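PDB 5MMH: HTH-type transcriptional activator AmpR from Pseudomonas aeruginosa PAO1, which activates transcription of the beta-lactamase gene ampC and, through the effector domain that forms this chain, recognises muropeptides derived from the cell wall. Local coordinates for residues V16-T21 and G25-R30; Y61-G66 and L76-A81; H96-L101 and Q120-P125. All blocks are in the same frame, centred on the assembly; numbering follows the deposited sequence.

Contact 1: residues V16-T21 and G25-R30; sequences VGAVGT and GWLLPR
The first beta-alpha-beta unit of the effector domain, strand 13-19, helix 20-37 and strand 42-48, turns from strand to helix here, and A18, T21, G25 and L27 carry the contact. One helical hydrogen bond spans it: G25 N donates to T21 O at 3.0 Å, with the N-H bent to 148° and the donor tilted 33° from the carbonyl plane. Nothing projects from G25 toward that carbonyl, since it has no side chain. V19 takes the N-cap position, and its carbonyl oxygen is hydrogen-bonded to the hydroxyl of T23. Two residues after G25, L27 points its side chain toward the strand. Its CG is anti to the backbone N (chi1 -174°), which carries CD2 to 4.5 Å from A18 CB, a loose apolar touch. This is the crossover of a periplasmic-binding-protein-like fold, the helix lying against the sheet that its preceding strand belongs to; L45 on strand 42-48 also meets L27. The helix is irregular at this point, with a wider pi-type turn at 25-27 and a kink at P29, whose ring nitrogen has no hydrogen to give to the turn before. The backbone N of R30 goes to L27 O, while its side chain runs extended and turns its guanidinium at the last torsion, NH1 donating to W26 O at 2.8 Å, on a lone pair in the carbonyl plane. The guanidinium also lies with one face on the indole, W26 NE1 standing 3.3 Å above the centre of the guanidinium plane, and R30 CD sits over the rim of one indole face. W26 NE1 has a weak hydrogen bond to E210. On segment 25-30 itself, L28 packs on A145 and P29 on Q148 of the second subunit.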
ATOM      1  N   VAL A  16       5.993 -17.222  -2.674  1.00 15.67           N
ATOM      2  CA  VAL A  16       4.819 -16.873  -1.881  1.00 17.96           C
ATOM      3  C   VAL A  16       4.478 -15.409  -2.134  1.00 15.87           C
ATOM      4  O   VAL A  16       5.368 -14.556  -2.139  1.00 13.95           O
ATOM      5  CB  VAL A  16       5.040 -17.126  -0.381  1.00 16.73           C
ATOM      6  CG1 VAL A  16       3.814 -16.689   0.406  1.00 19.54           C
ATOM      7  CG2 VAL A  16       5.332 -18.621  -0.113  1.00 16.23           C
ATOM      8  N   GLY A  17       3.195 -15.141  -2.358  1.00 14.53           N
ATOM      9  CA  GLY A  17       2.651 -13.788  -2.407  1.00 16.09           C
ATOM     10  C   GLY A  17       1.717 -13.562  -1.229  1.00 19.72           C
ATOM     11  O   GLY A  17       0.944 -14.449  -0.854  1.00 20.14           O
ATOM     12  N   ALA A  18       1.811 -12.378  -0.634  1.00 17.77           N
ATOM     13  CA  ALA A  18       1.053 -12.014   0.554  1.00 15.56           C
ATOM     14  C   ALA A  18       0.517 -10.598   0.376  1.00 18.18           C
ATOM     15  O   ALA A  18       1.167  -9.769  -0.253  1.00 13.53           O
ATOM     16  CB  ALA A  18       1.954 -12.090   1.798  1.00 13.08           C
ATOM     17  N   VAL A  19      -0.663 -10.312   0.942  1.00 18.47           N
ATOM     18  CA  VAL A  19      -1.144  -8.935   0.926  1.00 16.67           C
ATOM     19  C   VAL A  19      -0.142  -8.040   1.638  1.00 18.87           C
ATOM     20  O   VAL A  19       0.493  -8.442   2.616  1.00 13.80           O
ATOM     21  CB  VAL A  19      -2.538  -8.812   1.559  1.00 21.89           C
ATOM     22  CG1 VAL A  19      -3.546  -9.442   0.685  1.00 26.09           C
ATOM     23  CG2 VAL A  19      -2.587  -9.507   2.879  1.00 25.82           C
ATOM     24  N   GLY A  20       0.024  -6.818   1.123  1.00 21.11           N
ATOM     25  CA  GLY A  20       1.087  -5.958   1.616  1.00 16.90           C
ATOM     26  C   GLY A  20       0.977  -5.667   3.096  1.00 11.08           C
ATOM     27  O   GLY A  20       1.971  -5.727   3.828  1.00 12.87           O
ATOM     28  N   THR A  21      -0.235  -5.393   3.564  1.00 12.60           N
ATOM     29  CA  THR A  21      -0.458  -5.109   4.981  1.00 16.35           C
ATOM     30  C   THR A  21       0.008  -6.260   5.864  1.00 21.81           C
ATOM     31  O   THR A  21       0.629  -6.038   6.913  1.00 18.02           O
ATOM     32  CB  THR A  21      -1.943  -4.818   5.216  1.00 18.15           C
ATOM     33  OG1 THR A  21      -2.314  -3.663   4.445  1.00 22.21           O
ATOM     34  CG2 THR A  21      -2.253  -4.574   6.719  1.00 13.83           C
ATOM     35  N   GLY A  25       3.313  -5.702   8.239  1.00 16.01           N
ATOM     36  CA  GLY A  25       2.880  -5.698   9.628  1.00 14.20           C
ATOM     37  C   GLY A  25       3.156  -6.980  10.407  1.00 22.78           C
ATOM     38  O   GLY A  25       3.169  -6.934  11.645  1.00 16.44           O
ATOM     39  N   TRP A  26       3.371  -8.123   9.727  1.00 16.12           N
ATOM     40  CA  TRP A  26       3.392  -9.418  10.428  1.00 13.32           C
ATOM     41  C   TRP A  26       4.404 -10.430   9.900  1.00 11.96           C
ATOM     42  O   TRP A  26       5.173 -11.004  10.672  1.00 14.59           O
ATOM     43  CB  TRP A  26       1.997 -10.059  10.393  1.00 13.72           C
ATOM     44  CG  TRP A  26       1.803 -11.192  11.384  1.00 16.85           C
ATOM     45  CD1 TRP A  26       1.354 -11.085  12.674  1.00 19.34           C
ATOM     46  CD2 TRP A  26       2.055 -12.591  11.164  1.00 11.83           C
ATOM     47  NE1 TRP A  26       1.309 -12.327  13.271  1.00 13.86           N
ATOM     48  CE2 TRP A  26       1.732 -13.268  12.368  1.00 16.72           C
ATOM     49  CE3 TRP A  26       2.534 -13.333  10.080  1.00  9.04           C
ATOM     50  CZ2 TRP A  26       1.869 -14.644  12.509  1.00 12.88           C
ATOM     51  CZ3 TRP A  26       2.652 -14.695  10.206  1.00 14.87           C
ATOM     52  CH2 TRP A  26       2.314 -15.351  11.418  1.00 15.11           C
ATOM     53  N   LEU A  27       4.417 -10.679   8.595  1.00 14.24           N
ATOM     54  CA  LEU A  27       5.266 -11.749   8.086  1.00 14.92           C
ATOM     55  C   LEU A  27       6.746 -11.398   8.196  1.00 19.05           C
ATOM     56  O   LEU A  27       7.558 -12.230   8.628  1.00 15.88           O
ATOM     57  CB  LEU A  27       4.906 -12.056   6.636  1.00 13.05           C
ATOM     58  CG  LEU A  27       5.610 -13.254   6.025  1.00 10.73           C
ATOM     59  CD1 LEU A  27       5.226 -14.558   6.770  1.00  9.71           C
ATOM     60  CD2 LEU A  27       5.276 -13.353   4.548  1.00 11.63           C
ATOM     61  N   LEU A  28       7.117 -10.181   7.799  1.00 14.77           N
ATOM     62  CA  LEU A  28       8.526  -9.814   7.673  1.00 17.66           C
ATOM     63  C   LEU A  28       9.219  -9.778   9.030  1.00 15.68           C
ATOM     64  O   LEU A  28      10.392 -10.168   9.103  1.00 17.82           O
ATOM     65  CB  LEU A  28       8.692  -8.465   6.959  1.00 16.24           C
ATOM     66  CG  LEU A  28       8.524  -8.398   5.434  1.00 19.35           C
ATOM     67  CD1 LEU A  28       8.828  -6.993   4.938  1.00 26.93           C
ATOM     68  CD2 LEU A  28       9.387  -9.392   4.684  1.00 18.80           C
ATOM     69  N   PRO A  29       8.568  -9.302  10.105  1.00 17.98           N
ATOM     70  CA  PRO A  29       9.163  -9.450  11.450  1.00 19.06           C
ATOM     71  C   PRO A  29       9.478 -10.884  11.849  1.00 24.41           C
ATOM     72  O   PRO A  29      10.325 -11.086  12.726  1.00 25.16           O
ATOM     73  CB  PRO A  29       8.097  -8.857  12.382  1.00 15.97           C
ATOM     74  CG  PRO A  29       7.390  -7.843  11.540  1.00 25.36           C
ATOM     75  CD  PRO A  29       7.390  -8.401  10.134  1.00 18.43           C
ATOM     76  N   ARG A  30       8.821 -11.883  11.256  1.00 21.72           N
ATOM     77  CA  ARG A  30       9.038 -13.275  11.633  1.00 20.47           C
ATOM     78  C   ARG A  30       9.838 -14.061  10.609  1.00 25.87           C
ATOM     79  O   ARG A  30      10.253 -15.182  10.912  1.00 20.78           O
ATOM     80  CB  ARG A  30       7.696 -13.978  11.870  1.00 17.30           C
ATOM     81  CG  ARG A  30       6.906 -13.360  13.012  1.00 14.53           C
ATOM     82  CD  ARG A  30       5.441 -13.774  13.006  1.00 11.49           C
ATOM     83  NE  ARG A  30       4.765 -13.270  14.209  1.00 15.41           N
ATOM     84  CZ  ARG A  30       4.440 -11.986  14.392  1.00 20.36           C
ATOM     85  NH1 ARG A  30       4.719 -11.072  13.453  1.00 16.22           N
ATOM     86  NH2 ARG A  30       3.835 -11.613  15.509  1.00 20.87           N
TER

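Contact 2: residues Y61-G66 and L76-A81; sequences YAIRFG and LALFEA
The ring of F65 meets A81 at its edge: A81 CB lies near the plane of the phenyl group, 3.9 Å from F65 CE1, so the methyl abuts the rim. The carbonyl oxygen of A81 comes almost as close, at 4.0 Å from the same F65 CE1. With CG anti to the backbone N (chi1 173°), F65 stretches its ring toward the end of segment 76-81. Y182 packs against the ring in an edge-to-face arrangement, and F65 also touches R111 and T179. Strands 61-66 and 73-86 belong to the mixed sheet of the periplasmic-binding-protein-like fold but are not neighbours in it. Strand 181-187 runs between them, antiparallel to both, and the touching parts of the two segments point 33° apart. No hydrogen bond joins the segments directly; the contact is made by side chains reaching over the intervening strand. Toward the other end, I63 CG2 meets L78 CD1 at 4.0 Å, the two side chains crossing at about a right angle. In I63 the CG2 methyl that makes the touch is anti to the backbone N, with CG1 beside that nitrogen. F22 of helix 20-37 packs on I63, placing this pair against the helical layer. The backbone N of F65 donates to the side-chain oxygen of N50.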
ATOM      1  N   TYR A  61       1.979 -20.290  -3.135  1.00 23.13           N
ATOM      2  CA  TYR A  61       0.933 -19.882  -2.197  1.00 15.04           C
ATOM      3  C   TYR A  61       0.633 -18.389  -2.287  1.00 15.64           C
ATOM      4  O   TYR A  61       1.516 -17.575  -2.571  1.00 16.56           O
ATOM      5  CB  TYR A  61       1.320 -20.155  -0.755  1.00 14.74           C
ATOM      6  CG  TYR A  61       1.339 -21.603  -0.264  1.00 12.47           C
ATOM      7  CD1 TYR A  61       0.175 -22.376  -0.206  1.00 17.52           C
ATOM      8  CD2 TYR A  61       2.507 -22.150   0.229  1.00 13.88           C
ATOM      9  CE1 TYR A  61       0.201 -23.701   0.291  1.00 16.44           C
ATOM     10  CE2 TYR A  61       2.549 -23.463   0.738  1.00 22.44           C
ATOM     11  CZ  TYR A  61       1.397 -24.221   0.770  1.00 17.30           C
ATOM     12  OH  TYR A  61       1.473 -25.495   1.261  1.00 28.94           O
ATOM     13  N   ALA A  62      -0.600 -18.025  -1.943  1.00 14.97           N
ATOM     14  CA  ALA A  62      -0.983 -16.637  -1.728  1.00 14.05           C
ATOM     15  C   ALA A  62      -1.674 -16.493  -0.378  1.00 14.65           C
ATOM     16  O   ALA A  62      -2.615 -17.233  -0.079  1.00 20.70           O
ATOM     17  CB  ALA A  62      -1.916 -16.128  -2.832  1.00 18.04           C
ATOM     18  N   ILE A  63      -1.226 -15.534   0.429  1.00 13.98           N
ATOM     19  CA  ILE A  63      -1.859 -15.216   1.707  1.00 15.18           C
ATOM     20  C   ILE A  63      -2.749 -14.002   1.505  1.00 16.37           C
ATOM     21  O   ILE A  63      -2.289 -12.950   1.045  1.00 17.11           O
ATOM     22  CB  ILE A  63      -0.819 -14.943   2.803  1.00 18.28           C
ATOM     23  CG1 ILE A  63       0.018 -16.198   3.094  1.00 15.98           C
ATOM     24  CG2 ILE A  63      -1.507 -14.390   4.079  1.00 12.22           C
ATOM     25  CD1 ILE A  63       1.214 -15.911   4.024  1.00 11.75           C
ATOM     26  N   ARG A  64      -4.028 -14.121   1.832  1.00 25.95           N
ATOM     27  CA  ARG A  64      -4.921 -12.998   1.578  1.00 21.57           C
ATOM     28  C   ARG A  64      -5.972 -12.937   2.672  1.00 21.82           C
ATOM     29  O   ARG A  64      -6.038 -13.803   3.549  1.00 15.18           O
ATOM     30  CB  ARG A  64      -5.537 -13.109   0.188  1.00 21.42           C
ATOM     31  CG  ARG A  64      -6.271 -14.380  -0.034  1.00 21.43           C
ATOM     32  CD  ARG A  64      -6.368 -14.668  -1.511  1.00 33.84           C
ATOM     33  NE  ARG A  64      -7.080 -13.608  -2.215  1.00 32.53           N
ATOM     34  CZ  ARG A  64      -7.657 -13.765  -3.401  1.00 33.55           C
ATOM     35  NH1 ARG A  64      -7.603 -14.942  -4.018  1.00 17.68           N
ATOM     36  NH2 ARG A  64      -8.305 -12.749  -3.960  1.00 30.01           N
ATOM     37  N   PHE A  65      -6.798 -11.898   2.609  1.00 16.54           N
ATOM     38  CA  PHE A  65      -7.772 -11.584   3.645  1.00 19.37           C
ATOM     39  C   PHE A  65      -9.185 -11.772   3.104  1.00 18.83           C
ATOM     40  O   PHE A  65      -9.489 -11.319   1.999  1.00 18.06           O
ATOM     41  CB  PHE A  65      -7.591 -10.143   4.143  1.00 17.94           C
ATOM     42  CG  PHE A  65      -8.665  -9.683   5.111  1.00 20.12           C
ATOM     43  CD1 PHE A  65      -8.514  -9.872   6.482  1.00 18.53           C
ATOM     44  CD2 PHE A  65      -9.834  -9.072   4.641  1.00 18.20           C
ATOM     45  CE1 PHE A  65      -9.514  -9.455   7.378  1.00 19.02           C
ATOM     46  CE2 PHE A  65     -10.824  -8.649   5.511  1.00 19.39           C
ATOM     47  CZ  PHE A  65     -10.669  -8.838   6.894  1.00 17.55           C
ATOM     48  N   GLY A  66     -10.042 -12.409   3.893  1.00 15.69           N
ATOM     49  CA  GLY A  66     -11.472 -12.520   3.581  1.00 14.60           C
ATOM     50  C   GLY A  66     -12.057 -13.781   4.218  1.00 18.69           C
ATOM     51  O   GLY A  66     -11.707 -14.184   5.305  1.00 14.11           O
ATOM     52  N   LEU A  76      -6.377 -22.416   3.908  1.00 20.40           N
ATOM     53  CA  LEU A  76      -6.169 -22.775   5.306  1.00 24.19           C
ATOM     54  C   LEU A  76      -6.197 -21.522   6.169  1.00 20.53           C
ATOM     55  O   LEU A  76      -5.417 -20.589   5.938  1.00 15.07           O
ATOM     56  CB  LEU A  76      -4.824 -23.479   5.509  1.00 17.41           C
ATOM     57  CG  LEU A  76      -4.634 -24.978   5.287  1.00 33.51           C
ATOM     58  CD1 LEU A  76      -5.628 -25.549   4.277  1.00 33.88           C
ATOM     59  CD2 LEU A  76      -3.189 -25.262   4.858  1.00 24.44           C
ATOM     60  N   ALA A  77      -7.054 -21.514   7.183  1.00 15.29           N
ATOM     61  CA  ALA A  77      -7.154 -20.341   8.043  1.00 16.97           C
ATOM     62  C   ALA A  77      -5.883 -20.140   8.857  1.00 18.93           C
ATOM     63  O   ALA A  77      -5.283 -21.098   9.351  1.00 19.16           O
ATOM     64  CB  ALA A  77      -8.337 -20.472   8.981  1.00 23.64           C
ATOM     65  N   LEU A  78      -5.461 -18.881   8.985  1.00 12.17           N
ATOM     66  CA  LEU A  78      -4.353 -18.530   9.873  1.00 15.30           C
ATOM     67  C   LEU A  78      -4.858 -17.942  11.187  1.00 16.23           C
ATOM     68  O   LEU A  78      -4.674 -18.563  12.240  1.00 17.00           O
ATOM     69  CB  LEU A  78      -3.380 -17.570   9.162  1.00 19.38           C
ATOM     70  CG  LEU A  78      -2.841 -18.136   7.838  1.00 17.66           C
ATOM     71  CD1 LEU A  78      -2.155 -17.086   6.947  1.00 13.89           C
ATOM     72  CD2 LEU A  78      -1.904 -19.301   8.130  1.00 13.15           C
ATOM     73  N   PHE A  79      -5.532 -16.787  11.141  1.00 10.72           N
ATOM     74  CA  PHE A  79      -6.089 -16.144  12.324  1.00 13.07           C
ATOM     75  C   PHE A  79      -7.027 -15.020  11.885  1.00 17.91           C
ATOM     76  O   PHE A  79      -6.894 -14.485  10.780  1.00 16.88           O
ATOM     77  CB  PHE A  79      -4.982 -15.616  13.268  1.00 10.02           C
ATOM     78  CG  PHE A  79      -3.919 -14.732  12.589  1.00 16.80           C
ATOM     79  CD1 PHE A  79      -4.122 -13.375  12.424  1.00 16.28           C
ATOM     80  CD2 PHE A  79      -2.700 -15.259  12.186  1.00 11.97           C
ATOM     81  CE1 PHE A  79      -3.145 -12.556  11.824  1.00 20.48           C
ATOM     82  CE2 PHE A  79      -1.716 -14.456  11.592  1.00 17.68           C
ATOM     83  CZ  PHE A  79      -1.938 -13.103  11.405  1.00 16.79           C
ATOM     84  N   GLU A  80      -7.983 -14.692  12.759  1.00 14.69           N
ATOM     85  CA  GLU A  80      -8.904 -13.574  12.565  1.00 24.65           C
ATOM     86  C   GLU A  80      -8.172 -12.236  12.581  1.00 21.13           C
ATOM     87  O   GLU A  80      -7.167 -12.054  13.276  1.00 19.81           O
ATOM     88  CB  GLU A  80      -9.966 -13.522  13.680  1.00 27.14           C
ATOM     89  CG  GLU A  80     -11.063 -14.561  13.665  1.00 40.82           C
ATOM     90  CD  GLU A  80     -11.996 -14.453  14.886  1.00 52.55           C
ATOM     91  OE1 GLU A  80     -12.777 -13.478  14.949  1.00 53.71           O
ATOM     92  OE2 GLU A  80     -11.941 -15.328  15.790  1.00 49.66           O
ATOM     93  N   ALA A  81      -8.710 -11.268  11.850  1.00 20.04           N
ATOM     94  CA  ALA A  81      -8.213  -9.892  11.913  1.00 21.34           C
ATOM     95  C   ALA A  81      -9.408  -8.978  12.125  1.00 17.43           C
ATOM     96  O   ALA A  81      -9.942  -8.409  11.164  1.00 25.26           O
ATOM     97  CB  ALA A  81      -7.425  -9.512  10.658  1.00 25.10           C
TER

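Contact 3: residues H96-L101 and Q120-P125; sequences HSPADL and QAAGLP
D100 OD1 is gripped by two backbone N-H groups from the residues just before the 3-10 segment 98-101. H96 N reaches it at 2.9 Å, nearly straight at 162°, using the oxygen's anti lone pair, the one directed away from OD2. S97 N makes a second, weak bond to D100 OD1 at 3.4 Å. S97 O in turn takes the N-H of D100, so the aspartate is tied back to S97 through both its backbone and its carboxylate. S97 OG adds a weak bond from A99 N. This tightly folded turn presents P98 to segment 120-125. Both apolar partners lie on one side of the pyrrolidine: its CG faces A122 CB at 4.4 Å, and its CB meets L124 CD1 at 3.7 Å. The same leucine methyl reaches the backbone, 4.0 Å from A99 N. In L124 the CG is anti to the carbonyl carbon and beside the backbone N (chi1 -64°), which sends the branch across to the proline. The chain reaches this position through a Schellman motif that closes helix 114-121: G123, at positive phi, leaves the helix with two bonds running back into the last turn. W118 and F119 of the helix enlarge the apolar patch, W118 packing on P98 and F119 on L124. No hydrogen bond crosses between the two segments. Between them the contact is therefore apolar, and the bonds to D100 probably help to hold the turn that carries P98.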
ATOM      1  N   HIS A  96     -15.260  11.596  21.426  1.00 55.30           N
ATOM      2  CA  HIS A  96     -15.715  11.183  22.747  1.00 59.77           C
ATOM      3  C   HIS A  96     -16.645   9.985  22.699  1.00 49.33           C
ATOM      4  O   HIS A  96     -16.568   9.111  23.563  1.00 58.26           O
ATOM      5  CB  HIS A  96     -16.418  12.354  23.457  1.00 67.56           C
ATOM      6  CG  HIS A  96     -15.727  13.673  23.277  1.00 73.88           C
ATOM      7  ND1 HIS A  96     -16.402  14.827  22.936  1.00 76.75           N
ATOM      8  CD2 HIS A  96     -14.421  14.018  23.382  1.00 72.49           C
ATOM      9  CE1 HIS A  96     -15.542  15.826  22.842  1.00 77.51           C
ATOM     10  NE2 HIS A  96     -14.332  15.361  23.105  1.00 76.78           N
ATOM     11  N   SER A  97     -17.520   9.922  21.712  1.00 41.83           N
ATOM     12  CA  SER A  97     -18.376   8.778  21.465  1.00 46.05           C
ATOM     13  C   SER A  97     -18.257   8.404  19.996  1.00 44.73           C
ATOM     14  O   SER A  97     -17.917   9.248  19.159  1.00 40.79           O
ATOM     15  CB  SER A  97     -19.839   9.094  21.809  1.00 46.59           C
ATOM     16  OG  SER A  97     -20.378  10.041  20.898  1.00 47.10           O
ATOM     17  N   PRO A  98     -18.524   7.139  19.649  1.00 38.98           N
ATOM     18  CA  PRO A  98     -18.544   6.754  18.229  1.00 38.80           C
ATOM     19  C   PRO A  98     -19.482   7.598  17.374  1.00 46.10           C
ATOM     20  O   PRO A  98     -19.322   7.630  16.149  1.00 35.74           O
ATOM     21  CB  PRO A  98     -19.007   5.296  18.271  1.00 33.52           C
ATOM     22  CG  PRO A  98     -18.525   4.807  19.609  1.00 42.88           C
ATOM     23  CD  PRO A  98     -18.674   5.979  20.543  1.00 40.95           C
ATOM     24  N   ALA A  99     -20.458   8.278  17.992  1.00 42.20           N
ATOM     25  CA  ALA A  99     -21.373   9.121  17.222  1.00 43.44           C
ATOM     26  C   ALA A  99     -20.658  10.318  16.603  1.00 40.17           C
ATOM     27  O   ALA A  99     -21.065  10.797  15.535  1.00 42.58           O
ATOM     28  CB  ALA A  99     -22.532   9.581  18.107  1.00 38.93           C
ATOM     29  N   ASP A 100     -19.586  10.799  17.246  1.00 34.77           N
ATOM     30  CA  ASP A 100     -18.760  11.870  16.692  1.00 37.64           C
ATOM     31  C   ASP A 100     -18.104  11.507  15.362  1.00 40.17           C
ATOM     32  O   ASP A 100     -17.588  12.397  14.675  1.00 35.49           O
ATOM     33  CB  ASP A 100     -17.659  12.258  17.685  1.00 37.51           C
ATOM     34  CG  ASP A 100     -18.197  12.893  18.953  1.00 47.20           C
ATOM     35  OD1 ASP A 100     -17.500  12.818  19.986  1.00 52.78           O
ATOM     36  OD2 ASP A 100     -19.296  13.488  18.912  1.00 49.67           O
ATOM     37  N   LEU A 101     -18.079  10.225  14.994  1.00 41.11           N
ATOM     38  CA  LEU A 101     -17.308   9.817  13.825  1.00 35.77           C
ATOM     39  C   LEU A 101     -17.853  10.417  12.538  1.00 39.47           C
ATOM     40  O   LEU A 101     -17.095  10.592  11.577  1.00 40.86           O
ATOM     41  CB  LEU A 101     -17.285   8.299  13.713  1.00 28.07           C
ATOM     42  CG  LEU A 101     -16.330   7.600  14.667  1.00 32.59           C
ATOM     43  CD1 LEU A 101     -16.668   6.126  14.664  1.00 29.11           C
ATOM     44  CD2 LEU A 101     -14.896   7.831  14.233  1.00 28.82           C
ATOM     45  N   GLN A 120     -22.869  -1.009  13.914  1.00 29.82           N
ATOM     46  CA  GLN A 120     -23.705  -1.984  14.604  1.00 32.23           C
ATOM     47  C   GLN A 120     -23.024  -2.491  15.864  1.00 32.47           C
ATOM     48  O   GLN A 120     -23.541  -2.338  16.972  1.00 35.61           O
ATOM     49  CB  GLN A 120     -24.002  -3.150  13.680  1.00 34.64           C
ATOM     50  CG  GLN A 120     -25.135  -2.941  12.743  1.00 41.16           C
ATOM     51  CD  GLN A 120     -25.602  -4.265  12.213  1.00 49.10           C
ATOM     52  OE1 GLN A 120     -25.075  -5.318  12.602  1.00 42.20           O
ATOM     53  NE2 GLN A 120     -26.591  -4.238  11.332  1.00 53.96           N
ATOM     54  N   ALA A 121     -21.840  -3.081  15.706  1.00 27.55           N
ATOM     55  CA  ALA A 121     -21.111  -3.600  16.858  1.00 30.02           C
ATOM     56  C   ALA A 121     -20.948  -2.553  17.956  1.00 31.31           C
ATOM     57  O   ALA A 121     -20.844  -2.904  19.136  1.00 38.19           O
ATOM     58  CB  ALA A 121     -19.749  -4.125  16.414  1.00 26.11           C
ATOM     59  N   ALA A 122     -20.930  -1.275  17.601  1.00 37.11           N
ATOM     60  CA  ALA A 122     -20.838  -0.207  18.591  1.00 38.77           C
ATOM     61  C   ALA A 122     -22.193   0.207  19.147  1.00 34.75           C
ATOM     62  O   ALA A 122     -22.243   1.083  20.013  1.00 39.11           O
ATOM     63  CB  ALA A 122     -20.147   1.025  17.992  1.00 29.87           C
ATOM     64  N   GLY A 123     -23.282  -0.383  18.666  1.00 30.68           N
ATOM     65  CA  GLY A 123     -24.595  -0.020  19.156  1.00 33.35           C
ATOM     66  C   GLY A 123     -25.161   1.229  18.525  1.00 46.00           C
ATOM     67  O   GLY A 123     -25.759   2.056  19.224  1.00 53.88           O
ATOM     68  N   LEU A 124     -24.983   1.394  17.221  1.00 39.09           N
ATOM     69  CA  LEU A 124     -25.464   2.528  16.450  1.00 34.25           C
ATOM     70  C   LEU A 124     -26.114   1.998  15.180  1.00 42.34           C
ATOM     71  O   LEU A 124     -25.883   0.846  14.791  1.00 42.02           O
ATOM     72  CB  LEU A 124     -24.317   3.494  16.105  1.00 35.61           C
ATOM     73  CG  LEU A 124     -23.593   4.204  17.262  1.00 39.18           C
ATOM     74  CD1 LEU A 124     -22.354   4.963  16.775  1.00 34.15           C
ATOM     75  CD2 LEU A 124     -24.528   5.148  17.987  1.00 40.08           C
ATOM     76  N   PRO A 125     -26.955   2.802  14.523  1.00 42.37           N
ATOM     77  CA  PRO A 125     -27.565   2.355  13.260  1.00 39.20           C
ATOM     78  C   PRO A 125     -26.508   2.074  12.199  1.00 41.16           C
ATOM     79  O   PRO A 125     -25.376   2.561  12.259  1.00 45.16           O
ATOM     80  CB  PRO A 125     -28.465   3.533  12.849  1.00 37.04           C
ATOM     81  CG  PRO A 125     -28.662   4.351  14.095  1.00 34.96           C
ATOM     82  CD  PRO A 125     -27.450   4.124  14.958  1.00 44.97           C
TER

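In the fold
Contacts 1 and 2 adjoin, with centres 11 Å apart, on neighbouring strands of one sheet. G17 O with I63 N, 2.7 Å apart, and G17 N with Y61 O, 3.0 Å apart, are probable backbone hydrogen bonds between them. On the helical side, W26 CZ2 of contact 1 packs on F79 CE2 of contact 2 at 3.7 Å. Contact 3 is remote, its centre 32 Å from that of contact 1 and 28 Å from that of contact 2, and about 12 Å from contact 2 at the nearest atoms. It lies at the surface of the other end of the elongated domain. LysR-type effector domains usually bind effectors between two subdomains.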